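PDB 3R2I: exotoxin 5 from Staphylococcus aureus subsp. aureus COL, which is a superantigen-like exotoxin of unknown function, built from an OB-fold domain and a beta-grasp domain, and probably acts outside the bacterial cell. Local coordinates for residues G86-N91 / D107-K112. Residues are numbered along the deposited sequence; the frame is centred on the assembly and turned at random.
Sequences GSNVLN and DKNKYK
Asn-88, on strand 87-94, and Lys-108, in the loop 107-112, show how one side-chain amide can hold a loop against a neighbouring strand. The polar part centres on ND2 of Asn-88, which donates to the backbone O of Lys-108 at 3.0 Å. The bond is fairly straight, 159° at the hydrogen, and the acceptor lies near the plane of the amide, yet the nitrogen stands above the carbonyl plane. CB already points at the loop, and with CG anti to the carbonyl carbon (chi1 -70°) ND2 is carried to its acceptor. A water accepts from ND2 at 2.9 Å and donates to OD1 of Asn-109 at 2.6 Å, bridging two amides whose planes are 51° apart. The extended Lys-108 chain brings NZ within 3.6 Å of Gly-86 O.

The apolar part is buried: Leu-90 CD2 meets Tyr-111 CB at 3.9 Å, the side chains crossing at about a right angle, and both touch Ile-139 of strand 133-141. A type I beta turn, closed by the hydrogen bond from Lys-110 N to Asp-107 O, has Lys-108 and Asn-109 at its middle. Thus the connection between strands 97-103 and 115-116 packs against strand 87-94 of the OB-fold beta-barrel.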
loop_
_atom_site.group_PDB
_atom_site.type_symbol
_atom_site.label_atom_id
_atom_site.label_comp_id
_atom_site.label_asym_id
_atom_site.label_seq_id
_atom_site.Cartn_x
_atom_site.Cartn_y
_atom_site.Cartn_z
ATOM N N GLY A 86 -2.170 22.546 10.271
ATOM C CA GLY A 86 -0.717 22.326 10.243
ATOM C C GLY A 86 -0.182 21.208 9.371
ATOM O O GLY A 86 1.023 21.116 9.188
ATOM N N SER A 87 -1.038 20.311 8.892
ATOM C CA SER A 87 -0.586 19.263 7.963
ATOM C C SER A 87 -1.095 19.676 6.589
ATOM O O SER A 87 -2.189 20.271 6.470
ATOM C CB SER A 87 -1.182 17.888 8.252
ATOM O OG SER A 87 -0.898 17.401 9.534
ATOM N N ASN A 88 -0.330 19.352 5.558
ATOM C CA ASN A 88 -0.758 19.636 4.207
ATOM C C ASN A 88 -1.518 18.409 3.694
ATOM O O ASN A 88 -1.092 17.279 3.902
ATOM C CB ASN A 88 0.433 20.011 3.328
ATOM C CG ASN A 88 1.015 21.363 3.703
ATOM O OD1 ASN A 88 0.286 22.301 4.045
ATOM N ND2 ASN A 88 2.311 21.494 3.579
ATOM N N VAL A 89 -2.672 18.650 3.082
ATOM C CA VAL A 89 -3.518 17.595 2.566
ATOM C C VAL A 89 -4.059 17.881 1.167
ATOM O O VAL A 89 -4.061 19.019 0.703
ATOM C CB VAL A 89 -4.758 17.398 3.459
ATOM C CG1 VAL A 89 -4.333 17.140 4.857
ATOM C CG2 VAL A 89 -5.715 18.617 3.395
ATOM N N LEU A 90 -4.503 16.813 0.518
ATOM C CA LEU A 90 -5.142 16.878 -0.781
ATOM C C LEU A 90 -6.617 16.542 -0.591
ATOM O O LEU A 90 -6.954 15.446 -0.208
ATOM C CB LEU A 90 -4.516 15.875 -1.752
ATOM C CG LEU A 90 -3.033 16.044 -2.105
ATOM C CD1 LEU A 90 -2.619 14.935 -3.048
ATOM C CD2 LEU A 90 -2.691 17.438 -2.727
ATOM N N ASN A 91 -7.496 17.515 -0.767
ATOM C CA ASN A 91 -8.917 17.251 -0.644
ATOM C C ASN A 91 -9.556 17.111 -2.015
ATOM O O ASN A 91 -9.400 17.994 -2.868
ATOM C CB ASN A 91 -9.612 18.399 0.058
ATOM C CG ASN A 91 -9.247 18.492 1.484
ATOM O OD1 ASN A 91 -9.335 17.494 2.209
ATOM N ND2 ASN A 91 -8.921 19.704 1.942
ATOM N N ASP A 107 7.554 14.504 1.561
ATOM C CA ASP A 107 6.544 14.921 0.556
ATOM C C ASP A 107 5.610 16.024 1.046
ATOM O O ASP A 107 4.685 16.444 0.317
ATOM C CB ASP A 107 5.723 13.713 0.047
ATOM C CG ASP A 107 6.573 12.692 -0.745
ATOM O OD1 ASP A 107 7.714 12.365 -0.319
ATOM O OD2 ASP A 107 6.093 12.183 -1.793
ATOM N N LYS A 108 5.898 16.536 2.240
ATOM C CA LYS A 108 5.051 17.530 2.901
ATOM C C LYS A 108 4.676 18.720 2.052
ATOM O O LYS A 108 3.555 19.215 2.136
ATOM C CB LYS A 108 5.704 18.065 4.191
ATOM C CG LYS A 108 4.837 19.154 4.835
ATOM C CD LYS A 108 5.296 19.663 6.198
ATOM C CE LYS A 108 4.179 20.572 6.824
ATOM N NZ LYS A 108 4.512 21.068 8.202
ATOM N N ASN A 109 5.610 19.187 1.242
ATOM C CA ASN A 109 5.387 20.378 0.449
ATOM C C ASN A 109 5.349 20.097 -1.028
ATOM O O ASN A 109 5.593 21.010 -1.836
ATOM C CB ASN A 109 6.522 21.372 0.785
ATOM C CG ASN A 109 6.326 22.031 2.147
ATOM O OD1 ASN A 109 5.221 22.439 2.481
ATOM N ND2 ASN A 109 7.393 22.160 2.916
ATOM N N LYS A 110 4.912 18.899 -1.397
ATOM C CA LYS A 110 5.013 18.487 -2.793
ATOM C C LYS A 110 3.924 18.870 -3.805
ATOM O O LYS A 110 4.183 18.834 -5.028
ATOM C CB LYS A 110 5.327 16.978 -2.873
ATOM C CG LYS A 110 6.054 16.592 -4.176
ATOM C CD LYS A 110 6.939 15.301 -4.040
ATOM C CE LYS A 110 6.268 14.008 -4.457
ATOM N NZ LYS A 110 6.203 13.868 -5.958
ATOM N N TYR A 111 2.744 19.274 -3.378
ATOM C CA TYR A 111 1.738 19.570 -4.424
ATOM C C TYR A 111 1.106 20.950 -4.246
ATOM O O TYR A 111 -0.095 21.109 -4.376
ATOM C CB TYR A 111 0.669 18.443 -4.443
ATOM C CG TYR A 111 1.232 17.027 -4.656
ATOM C CD1 TYR A 111 1.526 16.208 -3.586
ATOM C CD2 TYR A 111 1.482 16.527 -5.934
ATOM C CE1 TYR A 111 2.036 14.932 -3.764
ATOM C CE2 TYR A 111 1.996 15.244 -6.121
ATOM C CZ TYR A 111 2.262 14.450 -5.027
ATOM O OH TYR A 111 2.798 13.181 -5.169
ATOM N N LYS A 112 1.930 21.951 -3.974
ATOM C CA LYS A 112 1.415 23.299 -3.748
ATOM C C LYS A 112 0.774 23.868 -5.001
ATOM O O LYS A 112 -0.184 24.642 -4.911
ATOM C CB LYS A 112 2.508 24.223 -3.216
ATOM C CG LYS A 112 3.066 23.798 -1.837
ATOM C CD LYS A 112 4.311 24.645 -1.483
ATOM C CE LYS A 112 4.978 24.216 -0.155
ATOM N NZ LYS A 112 6.356 24.836 0.019
HETATM O O HOH W 1 3.730 24.015 3.872
#